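Long-range contacts in polyketide synthase PksL (Bacillus subtilis, PDB 5E1V), which probably dehydrates beta-hydroxyacyl intermediates carried on an acyl carrier protein during bacillaene assembly, here through its monomeric dehydratase domain: residues A[52-57]-A[109-114]; A[221-226]-A[262-267]; A[231-236]-A[253-258]. All blocks are in the same frame, centred on the assembly; numbering follows the deposited sequence.

Contact 1: A[52-57]-A[109-114]; sequences LQLRNL and ADMHAD
With chi1 at -61° in Arg55 and -68° in His112, both side chains leave the backbone with CG anti to the carbonyl carbon and lean into each other on one face of the sheet. Arg55 CD comes within 3.3 Å of His112 ND1, and a further bend at chi3 carries NH1 above one face of the imidazole, near its rim and 3.9 Å from NE2. The guanidinium and ring planes are 54° apart, which rules out a flat stack; the long aliphatic part of the arginine does most of the touching.

Leu54 and Met111 turn to the other face, where Leu52, just before the strand, joins them; helix 34-44 packs over all three with Ile38, Tyr39 and Phe42, the sheet-round-helix build of the hot-dog fold. Bends at chi2 and chi3 fold the flexible thioether back across the neighbouring strand, so that Met111 SD rests 3.7 Å from Leu52 CB while CE reaches CD1 of the same leucine. Small Ala109 leaves room for two leucines, its CB lying 3.9 Å from both Leu54 CD1 and Leu57 CG. Four backbone bonds join Gln53 to His112 and Arg55 to Asp110 in antiparallel fashion. Asn56, a residue tolerant of its left-handed backbone conformation, makes a G1 bulge with Leu57 opposite Tyr220.

The chemistry is therefore divided by face: apolar groups exclude water beneath the helix, while the partly exposed face keeps the charged and polar groups. There the arginine would disfavour protonation of His112 and Asp110, on the same face, would favour it, so the net effect is probably small.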
ATOM      1  N   LEU A  52       3.551 -17.016  -2.308  1.00 20.90           N
ATOM      2  CA  LEU A  52       4.036 -16.053  -3.246  1.00 20.64           C
ATOM      3  C   LEU A  52       4.947 -15.076  -2.485  1.00 21.97           C
ATOM      4  O   LEU A  52       4.929 -15.016  -1.206  1.00 24.92           O
ATOM      5  CB  LEU A  52       2.858 -15.302  -3.832  1.00 23.54           C
ATOM      6  CG  LEU A  52       1.740 -16.163  -4.382  1.00 26.15           C
ATOM      7  CD1 LEU A  52       0.547 -15.332  -4.858  1.00 26.87           C
ATOM      8  CD2 LEU A  52       2.315 -16.993  -5.504  1.00 27.93           C
ATOM      9  N   GLN A  53       5.859 -14.468  -3.228  1.00 17.44           N
ATOM     10  CA  GLN A  53       6.546 -13.262  -2.788  1.00 17.03           C
ATOM     11  C   GLN A  53       6.514 -12.290  -3.951  1.00 19.10           C
ATOM     12  O   GLN A  53       7.001 -12.622  -5.012  1.00 17.63           O
ATOM     13  CB  GLN A  53       8.028 -13.508  -2.430  1.00 19.00           C
ATOM     14  CG  GLN A  53       8.714 -12.209  -2.039  1.00 21.71           C
ATOM     15  CD  GLN A  53      10.244 -12.373  -1.920  1.00 27.88           C
ATOM     16  OE1 GLN A  53      10.811 -13.334  -2.407  1.00 31.13           O
ATOM     17  NE2 GLN A  53      10.896 -11.387  -1.342  1.00 32.07           N
ATOM     18  N   LEU A  54       5.998 -11.094  -3.708  1.00 16.34           N
ATOM     19  CA  LEU A  54       5.955 -10.011  -4.677  1.00 16.31           C
ATOM     20  C   LEU A  54       7.336  -9.330  -4.556  1.00 16.47           C
ATOM     21  O   LEU A  54       7.827  -9.106  -3.442  1.00 15.94           O
ATOM     22  CB  LEU A  54       4.870  -9.034  -4.277  1.00 14.34           C
ATOM     23  CG  LEU A  54       4.663  -7.841  -5.281  1.00 14.75           C
ATOM     24  CD1 LEU A  54       4.209  -8.241  -6.672  1.00 15.41           C
ATOM     25  CD2 LEU A  54       3.611  -6.928  -4.646  1.00 15.93           C
ATOM     26  N   ARG A  55       7.963  -9.119  -5.695  1.00 16.01           N
ATOM     27  CA  ARG A  55       9.257  -8.443  -5.694  1.00 17.08           C
ATOM     28  C   ARG A  55       9.431  -7.369  -6.724  1.00 14.43           C
ATOM     29  O   ARG A  55       8.900  -7.477  -7.807  1.00 18.22           O
ATOM     30  CB  ARG A  55      10.415  -9.456  -5.901  1.00 21.65           C
ATOM     31  CG  ARG A  55      10.567 -10.546  -4.853  1.00 23.13           C
ATOM     32  CD  ARG A  55      11.708 -11.478  -5.236  1.00 30.95           C
ATOM     33  NE  ARG A  55      13.007 -10.976  -4.799  1.00 36.94           N
ATOM     34  CZ  ARG A  55      14.150 -11.650  -4.934  1.00 47.58           C
ATOM     35  NH1 ARG A  55      14.165 -12.863  -5.511  1.00 52.40           N
ATOM     36  NH2 ARG A  55      15.285 -11.126  -4.468  1.00 45.73           N
ATOM     37  N   ASN A  56      10.218  -6.354  -6.361  1.00 15.93           N
ATOM     38  CA  ASN A  56      10.722  -5.311  -7.253  1.00 18.26           C
ATOM     39  C   ASN A  56       9.601  -4.660  -8.020  1.00 16.70           C
ATOM     40  O   ASN A  56       9.606  -4.695  -9.227  1.00 16.98           O
ATOM     41  CB  ASN A  56      11.755  -5.930  -8.221  1.00 21.23           C
ATOM     42  CG  ASN A  56      12.966  -6.483  -7.458  1.00 27.45           C
ATOM     43  OD1 ASN A  56      13.237  -6.125  -6.257  1.00 27.02           O
ATOM     44  ND2 ASN A  56      13.626  -7.419  -8.072  1.00 27.79           N
ATOM     45  N   LEU A  57       8.566  -4.227  -7.296  1.00 15.56           N
ATOM     46  CA  LEU A  57       7.488  -3.445  -7.890  1.00 14.55           C
ATOM     47  C   LEU A  57       7.925  -2.046  -8.121  1.00 12.95           C
ATOM     48  O   LEU A  57       8.417  -1.387  -7.212  1.00 17.48           O
ATOM     49  CB  LEU A  57       6.218  -3.432  -6.946  1.00 13.60           C
ATOM     50  CG  LEU A  57       4.986  -2.905  -7.621  1.00 11.32           C
ATOM     51  CD1 LEU A  57       3.614  -3.582  -7.339  1.00 10.95           C
ATOM     52  CD2 LEU A  57       4.859  -1.379  -7.273  1.00 13.18           C
ATOM     53  N   ALA A 109       6.322  -5.502 -11.930  1.00 14.50           N
ATOM     54  CA  ALA A 109       6.702  -6.213 -10.765  1.00 13.49           C
ATOM     55  C   ALA A 109       7.007  -7.651 -11.139  1.00 13.62           C
ATOM     56  O   ALA A 109       6.658  -8.124 -12.210  1.00 13.55           O
ATOM     57  CB  ALA A 109       5.537  -6.190  -9.730  1.00 13.54           C
ATOM     58  N   ASP A 110       7.612  -8.366 -10.207  1.00 15.57           N
ATOM     59  CA  ASP A 110       7.853  -9.779 -10.329  1.00 17.65           C
ATOM     60  C   ASP A 110       7.105 -10.511  -9.224  1.00 17.56           C
ATOM     61  O   ASP A 110       7.006  -9.992  -8.123  1.00 16.42           O
ATOM     62  CB  ASP A 110       9.325 -10.102 -10.163  1.00 18.45           C
ATOM     63  CG  ASP A 110      10.236  -9.314 -11.190  1.00 23.42           C
ATOM     64  OD1 ASP A 110       9.834  -9.196 -12.353  1.00 19.63           O
ATOM     65  OD2 ASP A 110      11.299  -8.807 -10.758  1.00 23.91           O
ATOM     66  N   MET A 111       6.578 -11.690  -9.526  1.00 15.55           N
ATOM     67  CA  MET A 111       5.944 -12.459  -8.459  1.00 17.99           C
ATOM     68  C   MET A 111       6.626 -13.824  -8.523  1.00 19.45           C
ATOM     69  O   MET A 111       6.678 -14.399  -9.607  1.00 22.75           O
ATOM     70  CB  MET A 111       4.454 -12.596  -8.676  1.00 15.74           C
ATOM     71  CG  MET A 111       3.764 -13.491  -7.649  1.00 18.73           C
ATOM     72  SD  MET A 111       3.645 -12.544  -6.132  1.00 20.80           S
ATOM     73  CE  MET A 111       1.980 -11.907  -6.111  1.00 21.57           C
ATOM     74  N   HIS A 112       7.111 -14.288  -7.379  1.00 21.20           N
ATOM     75  CA  HIS A 112       7.801 -15.591  -7.281  1.00 26.25           C
ATOM     76  C   HIS A 112       6.932 -16.517  -6.529  1.00 29.07           C
ATOM     77  O   HIS A 112       6.494 -16.159  -5.452  1.00 27.42           O
ATOM     78  CB  HIS A 112       9.130 -15.439  -6.531  1.00 27.14           C
ATOM     79  CG  HIS A 112      10.143 -14.651  -7.285  1.00 31.74           C
ATOM     80  ND1 HIS A 112      10.041 -13.281  -7.466  1.00 40.72           N
ATOM     81  CD2 HIS A 112      11.270 -15.029  -7.911  1.00 30.53           C
ATOM     82  CE1 HIS A 112      11.057 -12.858  -8.195  1.00 36.96           C
ATOM     83  NE2 HIS A 112      11.813 -13.903  -8.481  1.00 38.40           N
ATOM     84  N   ALA A 113       6.634 -17.670  -7.129  1.00 33.81           N
ATOM     85  CA  ALA A 113       5.763 -18.683  -6.531  1.00 42.29           C
ATOM     86  C   ALA A 113       6.583 -19.602  -5.631  1.00 50.68           C
ATOM     87  O   ALA A 113       6.016 -20.381  -4.844  1.00 57.04           O
ATOM     88  CB  ALA A 113       5.057 -19.504  -7.607  1.00 44.24           C
ATOM     89  N   ASP A 114       7.906 -19.520  -5.752  1.00 52.28           N
ATOM     90  CA  ASP A 114       8.797 -20.269  -4.886  1.00 61.48           C
ATOM     91  C   ASP A 114       8.626 -19.792  -3.447  1.00 65.18           C
ATOM     92  O   ASP A 114       8.265 -18.615  -3.181  1.00 63.49           O
ATOM     93  CB  ASP A 114      10.268 -20.123  -5.331  1.00 66.49           C
TER

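Contact 2: A[221-226]-A[262-267]; sequences ESFSAS and KVAELK
Phe223 and Leu266 cross at about a right angle on the helix-covered face of this antiparallel pair, part of the curved sheet of a hot-dog fold. Leu266 CD1 lies 3.8 Å from Phe223 CD1, approaching the ring obliquely, and Ile35 of helix 34-44 packs on both residues. The Phe223 ring, swung along the strand with CG anti to the backbone N (chi1 -175°), also reaches Ala264, whose CB is 4.0 Å from CZ. The small methyl suits this place, where Ala225 CB is 3.8 Å from Ala264 CB on the same face and the two CA atoms are 4.1 Å apart.

At one end Glu221 and Lys267 run side by side, pointing the same way; their charges attract without closing a salt bridge, OE2 remaining 4.6 Å from NZ. Glu221 and Ser222 both face Lys267 in a classic beta bulge, and both of their N-H groups reach the lysine carbonyl only weakly. Ser222, Ser224 and Glu265 turn their side chains to the more polar face. There the short Ser222 side chain leaves room for a water, which sits 2.9 Å from Ser222 OG and donates to Glu265 O at 2.8 Å.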
ATOM      1  N   GLU A 221      10.740  -3.345  -2.582  1.00 16.48           N
ATOM      2  CA  GLU A 221      11.706  -4.424  -2.786  1.00 18.18           C
ATOM      3  C   GLU A 221      11.001  -5.804  -2.754  1.00 16.58           C
ATOM      4  O   GLU A 221      11.118  -6.673  -3.660  1.00 14.30           O
ATOM      5  CB  GLU A 221      12.822  -4.361  -1.723  1.00 21.95           C
ATOM      6  CG  GLU A 221      13.784  -5.517  -1.909  1.00 26.43           C
ATOM      7  CD  GLU A 221      15.055  -5.356  -1.118  1.00 30.12           C
ATOM      8  OE1 GLU A 221      15.612  -4.248  -1.099  1.00 35.07           O
ATOM      9  OE2 GLU A 221      15.468  -6.359  -0.507  1.00 33.79           O
ATOM     10  N   SER A 222      10.188  -5.970  -1.720  1.00 18.23           N
ATOM     11  CA  SER A 222       9.411  -7.202  -1.533  1.00 16.35           C
ATOM     12  C   SER A 222       8.218  -7.046  -0.610  1.00 16.20           C
ATOM     13  O   SER A 222       8.173  -6.188   0.281  1.00 16.39           O
ATOM     14  CB  SER A 222      10.257  -8.343  -0.930  1.00 17.05           C
ATOM     15  OG  SER A 222      10.864  -7.945   0.209  1.00 21.27           O
ATOM     16  N   PHE A 223       7.291  -7.944  -0.846  1.00 16.28           N
ATOM     17  CA  PHE A 223       6.156  -8.143  -0.016  1.00 15.69           C
ATOM     18  C   PHE A 223       5.953  -9.607   0.107  1.00 14.07           C
ATOM     19  O   PHE A 223       5.939 -10.339  -0.873  1.00 14.03           O
ATOM     20  CB  PHE A 223       4.855  -7.496  -0.588  1.00 15.38           C
ATOM     21  CG  PHE A 223       3.729  -7.611   0.347  1.00 13.42           C
ATOM     22  CD1 PHE A 223       3.631  -6.768   1.399  1.00 13.50           C
ATOM     23  CD2 PHE A 223       2.817  -8.557   0.202  1.00 13.13           C
ATOM     24  CE1 PHE A 223       2.553  -6.824   2.289  1.00 14.48           C
ATOM     25  CE2 PHE A 223       1.735  -8.657   1.048  1.00 14.21           C
ATOM     26  CZ  PHE A 223       1.622  -7.797   2.113  1.00 13.08           C
ATOM     27  N   SER A 224       5.714 -10.016   1.332  1.00 15.44           N
ATOM     28  CA  SER A 224       5.542 -11.402   1.695  1.00 17.09           C
ATOM     29  C   SER A 224       4.497 -11.413   2.793  1.00 15.83           C
ATOM     30  O   SER A 224       4.588 -10.563   3.678  1.00 15.29           O
ATOM     31  CB  SER A 224       6.877 -11.935   2.281  1.00 17.88           C
ATOM     32  OG  SER A 224       6.627 -13.297   2.481  1.00 27.23           O
ATOM     33  N   ALA A 225       3.621 -12.390   2.787  1.00 15.36           N
ATOM     34  CA  ALA A 225       2.507 -12.494   3.726  1.00 18.72           C
ATOM     35  C   ALA A 225       2.086 -13.977   3.944  1.00 17.60           C
ATOM     36  O   ALA A 225       1.984 -14.764   2.989  1.00 18.61           O
ATOM     37  CB  ALA A 225       1.316 -11.678   3.211  1.00 17.18           C
ATOM     38  N   SER A 226       1.974 -14.335   5.217  1.00 18.70           N
ATOM     39  CA  SER A 226       1.477 -15.646   5.680  1.00 20.81           C
ATOM     40  C   SER A 226      -0.040 -15.604   5.967  1.00 18.88           C
ATOM     41  O   SER A 226      -0.643 -16.618   6.191  1.00 20.12           O
ATOM     42  CB  SER A 226       2.239 -16.087   6.967  1.00 21.32           C
ATOM     43  OG  SER A 226       2.023 -15.212   8.086  1.00 21.04           O
ATOM     44  N   LYS A 262       3.679 -11.841  13.792  1.00 22.93           N
ATOM     45  CA  LYS A 262       4.096 -11.218  12.485  1.00 23.59           C
ATOM     46  C   LYS A 262       3.487 -12.013  11.344  1.00 21.56           C
ATOM     47  O   LYS A 262       3.621 -13.244  11.294  1.00 21.78           O
ATOM     48  CB  LYS A 262       5.595 -11.143  12.321  1.00 25.87           C
ATOM     49  CG  LYS A 262       6.025 -10.432  11.035  1.00 24.00           C
ATOM     50  CD  LYS A 262       7.463  -9.931  11.109  1.00 25.28           C
ATOM     51  CE  LYS A 262       7.922  -9.300   9.795  1.00 27.13           C
ATOM     52  NZ  LYS A 262       9.315  -8.820   9.980  1.00 29.41           N
ATOM     53  N   VAL A 263       2.762 -11.328  10.456  1.00 20.56           N
ATOM     54  CA  VAL A 263       2.126 -11.968   9.284  1.00 20.07           C
ATOM     55  C   VAL A 263       2.487 -11.418   7.887  1.00 19.49           C
ATOM     56  O   VAL A 263       2.155 -12.039   6.907  1.00 18.52           O
ATOM     57  CB  VAL A 263       0.621 -11.957   9.390  1.00 18.93           C
ATOM     58  CG1 VAL A 263       0.262 -12.768  10.613  1.00 19.98           C
ATOM     59  CG2 VAL A 263       0.041 -10.521   9.492  1.00 19.15           C
ATOM     60  N   ALA A 264       3.130 -10.265   7.829  1.00 19.44           N
ATOM     61  CA  ALA A 264       3.562  -9.740   6.586  1.00 17.56           C
ATOM     62  C   ALA A 264       4.701  -8.741   6.722  1.00 17.66           C
ATOM     63  O   ALA A 264       4.974  -8.149   7.748  1.00 19.32           O
ATOM     64  CB  ALA A 264       2.378  -9.141   5.767  1.00 16.52           C
ATOM     65  N   GLU A 265       5.365  -8.502   5.621  1.00 17.55           N
ATOM     66  CA  GLU A 265       6.344  -7.434   5.603  1.00 19.05           C
ATOM     67  C   GLU A 265       6.494  -6.841   4.235  1.00 17.70           C
ATOM     68  O   GLU A 265       6.677  -7.566   3.265  1.00 17.16           O
ATOM     69  CB  GLU A 265       7.723  -7.945   6.043  1.00 21.73           C
ATOM     70  CG  GLU A 265       8.803  -6.855   6.096  1.00 26.21           C
ATOM     71  CD  GLU A 265      10.095  -7.391   6.720  1.00 31.68           C
ATOM     72  OE1 GLU A 265      10.239  -7.323   7.947  1.00 31.48           O
ATOM     73  OE2 GLU A 265      10.921  -7.935   6.003  1.00 35.86           O
ATOM     74  N   LEU A 266       6.466  -5.506   4.184  1.00 16.66           N
ATOM     75  CA  LEU A 266       6.849  -4.760   2.963  1.00 15.52           C
ATOM     76  C   LEU A 266       8.229  -4.235   3.134  1.00 16.71           C
ATOM     77  O   LEU A 266       8.424  -3.245   3.871  1.00 15.49           O
ATOM     78  CB  LEU A 266       5.899  -3.572   2.680  1.00 16.45           C
ATOM     79  CG  LEU A 266       5.956  -2.892   1.334  1.00 16.11           C
ATOM     80  CD1 LEU A 266       5.601  -3.762   0.168  1.00 17.60           C
ATOM     81  CD2 LEU A 266       5.042  -1.730   1.303  1.00 16.84           C
ATOM     82  N   LYS A 267       9.187  -4.860   2.474  1.00 16.40           N
ATOM     83  CA  LYS A 267      10.607  -4.418   2.676  1.00 21.26           C
ATOM     84  C   LYS A 267      11.063  -3.315   1.732  1.00 19.68           C
ATOM     85  O   LYS A 267      10.857  -3.377   0.524  1.00 17.36           O
ATOM     86  CB  LYS A 267      11.490  -5.668   2.603  1.00 25.84           C
ATOM     87  CG  LYS A 267      12.992  -5.491   2.861  1.00 29.62           C
ATOM     88  CD  LYS A 267      13.604  -6.897   3.072  1.00 31.53           C
ATOM     89  CE  LYS A 267      15.139  -6.864   3.184  1.00 34.43           C
ATOM     90  NZ  LYS A 267      15.579  -5.718   4.025  1.00 36.69           N
TER
HETATM   91  O   HOH W   1       8.971  -8.832   2.281  1.00 18.66           O

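Contact 3: A[231-236]-A[253-258]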
ATOM      1  N   THR A 231      -9.253  -6.350   8.150  1.00 20.01           N
ATOM      2  CA  THR A 231      -9.972  -5.431   9.069  1.00 22.37           C
ATOM      3  C   THR A 231      -9.097  -4.527   9.911  1.00 24.01           C
ATOM      4  O   THR A 231      -9.493  -3.373  10.284  1.00 20.74           O
ATOM      5  CB  THR A 231     -10.878  -6.248   9.983  1.00 26.70           C
ATOM      6  OG1 THR A 231     -10.121  -7.386  10.479  1.00 24.67           O
ATOM      7  CG2 THR A 231     -12.039  -6.807   9.238  1.00 26.33           C
ATOM      8  N   ASP A 232      -7.910  -5.031  10.257  1.00 21.64           N
ATOM      9  CA  ASP A 232      -7.080  -4.349  11.254  1.00 23.71           C
ATOM     10  C   ASP A 232      -5.684  -4.921  11.179  1.00 22.54           C
ATOM     11  O   ASP A 232      -5.519  -6.036  10.680  1.00 23.28           O
ATOM     12  CB  ASP A 232      -7.683  -4.527  12.704  1.00 25.07           C
ATOM     13  CG  ASP A 232      -7.748  -5.981  13.147  1.00 24.59           C
ATOM     14  OD1 ASP A 232      -8.733  -6.671  12.856  1.00 25.11           O
ATOM     15  OD2 ASP A 232      -6.750  -6.488  13.696  1.00 28.21           O
ATOM     16  N   CYS A 233      -4.684  -4.167  11.682  1.00 23.80           N
ATOM     17  CA  CYS A 233      -3.408  -4.746  11.892  1.00 22.98           C
ATOM     18  C   CYS A 233      -2.657  -3.887  12.849  1.00 25.18           C
ATOM     19  O   CYS A 233      -3.062  -2.720  13.142  1.00 21.08           O
ATOM     20  CB  CYS A 233      -2.656  -4.854  10.551  1.00 24.07           C
ATOM     21  SG  CYS A 233      -2.405  -3.270   9.732  1.00 21.12           S
ATOM     22  N   MET A 234      -1.530  -4.446  13.312  1.00 26.08           N
ATOM     23  CA  MET A 234      -0.577  -3.699  14.052  1.00 25.36           C
ATOM     24  C   MET A 234       0.683  -3.580  13.205  1.00 24.82           C
ATOM     25  O   MET A 234       1.327  -4.566  12.910  1.00 27.66           O
ATOM     26  CB  MET A 234      -0.299  -4.397  15.391  1.00 28.53           C
ATOM     27  CG  MET A 234      -1.538  -4.508  16.301  1.00 31.74           C
ATOM     28  SD  MET A 234      -1.728  -2.952  17.203  1.00 36.48           S
ATOM     29  CE  MET A 234      -3.256  -3.242  18.098  1.00 39.86           C
ATOM     30  N   THR A 235       1.017  -2.372  12.805  1.00 22.58           N
ATOM     31  CA  THR A 235       2.223  -2.156  11.982  1.00 21.55           C
ATOM     32  C   THR A 235       3.401  -1.529  12.735  1.00 21.04           C
ATOM     33  O   THR A 235       3.324  -0.388  13.254  1.00 22.18           O
ATOM     34  CB  THR A 235       1.955  -1.266  10.773  1.00 18.96           C
ATOM     35  OG1 THR A 235       0.856  -1.808  10.051  1.00 19.85           O
ATOM     36  CG2 THR A 235       3.217  -1.145   9.907  1.00 21.01           C
ATOM     37  N   ARG A 236       4.544  -2.197  12.657  1.00 22.56           N
ATOM     38  CA  ARG A 236       5.717  -1.659  13.312  1.00 24.60           C
ATOM     39  C   ARG A 236       6.665  -1.164  12.275  1.00 26.31           C
ATOM     40  O   ARG A 236       6.871  -1.811  11.240  1.00 26.06           O
ATOM     41  CB  ARG A 236       6.422  -2.726  14.144  1.00 28.88           C
ATOM     42  CG  ARG A 236       7.692  -2.161  14.802  1.00 32.14           C
ATOM     43  CD  ARG A 236       8.419  -3.201  15.592  1.00 35.80           C
ATOM     44  NE  ARG A 236       8.968  -4.261  14.765  1.00 34.06           N
ATOM     45  CZ  ARG A 236       9.305  -5.447  15.264  1.00 37.64           C
ATOM     46  NH1 ARG A 236       9.199  -5.665  16.574  1.00 42.00           N
ATOM     47  NH2 ARG A 236       9.790  -6.395  14.493  1.00 33.64           N
ATOM     48  N   LEU A 253       7.914  -1.891   6.432  1.00 21.57           N
ATOM     49  CA  LEU A 253       6.662  -2.007   7.173  1.00 20.46           C
ATOM     50  C   LEU A 253       6.454  -3.443   7.633  1.00 18.69           C
ATOM     51  O   LEU A 253       6.464  -4.352   6.821  1.00 21.76           O
ATOM     52  CB  LEU A 253       5.438  -1.551   6.276  1.00 19.48           C
ATOM     53  CG  LEU A 253       5.387  -0.138   5.685  1.00 22.04           C
ATOM     54  CD1 LEU A 253       4.129   0.124   4.793  1.00 23.65           C
ATOM     55  CD2 LEU A 253       5.606   0.958   6.747  1.00 21.29           C
ATOM     56  N   GLU A 254       6.240  -3.669   8.940  1.00 17.46           N
ATOM     57  CA  GLU A 254       6.096  -5.037   9.442  1.00 17.13           C
ATOM     58  C   GLU A 254       4.682  -5.198   9.944  1.00 15.86           C
ATOM     59  O   GLU A 254       4.284  -4.452  10.795  1.00 20.90           O
ATOM     60  CB  GLU A 254       7.119  -5.309  10.562  1.00 17.85           C
ATOM     61  CG  GLU A 254       8.533  -5.143  10.070  1.00 19.80           C
ATOM     62  CD  GLU A 254       9.520  -5.356  11.187  1.00 22.91           C
ATOM     63  OE1 GLU A 254       9.794  -6.556  11.512  1.00 26.75           O
ATOM     64  OE2 GLU A 254       9.936  -4.312  11.749  1.00 26.32           O
ATOM     65  N   PHE A 255       3.932  -6.147   9.416  1.00 17.16           N
ATOM     66  CA  PHE A 255       2.556  -6.320   9.790  1.00 18.08           C
ATOM     67  C   PHE A 255       2.311  -7.447  10.784  1.00 19.65           C
ATOM     68  O   PHE A 255       2.701  -8.574  10.578  1.00 20.35           O
ATOM     69  CB  PHE A 255       1.665  -6.427   8.575  1.00 17.42           C
ATOM     70  CG  PHE A 255       1.847  -5.294   7.610  1.00 17.48           C
ATOM     71  CD1 PHE A 255       2.832  -5.376   6.604  1.00 17.28           C
ATOM     72  CD2 PHE A 255       1.043  -4.198   7.643  1.00 18.09           C
ATOM     73  CE1 PHE A 255       2.992  -4.360   5.685  1.00 18.47           C
ATOM     74  CE2 PHE A 255       1.241  -3.166   6.748  1.00 16.19           C
ATOM     75  CZ  PHE A 255       2.180  -3.255   5.759  1.00 18.20           C
ATOM     76  N   PHE A 256       1.570  -7.110  11.845  1.00 19.67           N
ATOM     77  CA  PHE A 256       1.160  -8.072  12.853  1.00 21.83           C
ATOM     78  C   PHE A 256      -0.353  -8.159  13.074  1.00 21.82           C
ATOM     79  O   PHE A 256      -1.051  -7.131  13.058  1.00 23.47           O
ATOM     80  CB  PHE A 256       1.805  -7.653  14.192  1.00 23.13           C
ATOM     81  CG  PHE A 256       3.289  -7.671  14.177  1.00 25.74           C
ATOM     82  CD1 PHE A 256       3.996  -6.588  13.734  1.00 24.80           C
ATOM     83  CD2 PHE A 256       3.981  -8.767  14.631  1.00 30.03           C
ATOM     84  CE1 PHE A 256       5.354  -6.597  13.693  1.00 25.33           C
ATOM     85  CE2 PHE A 256       5.350  -8.782  14.625  1.00 28.04           C
ATOM     86  CZ  PHE A 256       6.041  -7.684  14.155  1.00 27.16           C
ATOM     87  N   ASN A 257      -0.854  -9.371  13.336  1.00 23.06           N
ATOM     88  CA  ASN A 257      -2.273  -9.527  13.675  1.00 22.14           C
ATOM     89  C   ASN A 257      -2.581  -9.037  15.113  1.00 25.94           C
ATOM     90  O   ASN A 257      -1.692  -8.677  15.881  1.00 25.15           O
ATOM     91  CB  ASN A 257      -2.831 -10.930  13.325  1.00 24.12           C
ATOM     92  CG  ASN A 257      -2.213 -12.056  14.155  1.00 25.75           C
ATOM     93  OD1 ASN A 257      -1.607 -11.792  15.201  1.00 26.46           O
ATOM     94  ND2 ASN A 257      -2.265 -13.294  13.630  1.00 24.13           N
ATOM     95  N   ALA A 258      -3.851  -8.991  15.460  1.00 29.51           N
ATOM     96  CA  ALA A 258      -4.259  -8.424  16.745  1.00 34.82           C
ATOM     97  C   ALA A 258      -3.699  -9.268  17.912  1.00 35.23           C
ATOM     98  O   ALA A 258      -3.478  -8.755  19.015  1.00 38.36           O
ATOM     99  CB  ALA A 258      -5.789  -8.343  16.797  1.00 33.71           C
TER
HETATM  100  O   HOH W   2      -5.613  -9.220  13.414  1.00 28.88           O
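Phe256 sets the edge of its ring against one face of the Arg236 guanidinium, with CZ 4.0 Å from NH2 and displaced toward the rim of the planar group. The arginine runs out along the strand, CG anti to the backbone N (chi1 178°), and then bends at chi3, which turns its NE side to Glu254. The grip is side-on and two-pronged: NE binds OE2 at 3.2 Å and NH2 binds OE1 at 3.0 Å. Both oxygens lie near the guanidinium plane, yet they are met from above the carboxylate plane, since the two flat groups are turned 52° apart. Charge is shared widely here: Arg236 NH2 also pairs with Glu121, while Glu254 OE2 and OE1 have second partners in Lys238 and Lys262. Such a network suits a glutamate that is itself buried.

These residues belong to the beta hairpin of strands 232-245 and 248-256, within the hot-dog fold. Met234 pairs with Phe256 and Arg236 with Glu254 through reciprocal backbone bonds, which leaves Thr235 and Phe255 as the non-hydrogen-bonded pair between them. On that face, turned to helix 190-203, Thr235 lies alongside Phe255 and points the same way, its OG1 3.4 Å from ring atom CD2. The hydroxyl is buried but satisfied by Ser196 of that helix, which explains how threonine can stand among apolar neighbours. Cys233, small and weakly polar, places SG at the edge of the same ring, 5.5 Å from its centroid, in a sulfur-aromatic contact. Where the strands part, a water bridges the gap, donating to Asp232 OD2 at 3.0 Å and accepting from Ala258 N at 2.7 Å.

In the fold
The three contacts follow one another across a continuous run of antiparallel strands. Contact 2 lies between the others, its centre about 11 Å from the centre of each, while the centres of contacts 1 and 3 are about 21 Å apart. Contact 1 is stitched to contact 2 by the backbone, Phe223 N standing 2.9 Å from Leu54 O; contact 2 joins contact 3 where Val263 N meets Phe255 O at 2.8 Å and where Lys262 reaches Glu254. The series thus spans from strands over helix 34-44 to strands over helix 190-203, consistent with the double hot-dog of polyketide synthase dehydratases, whose active site typically lies between the two hot-dog halves.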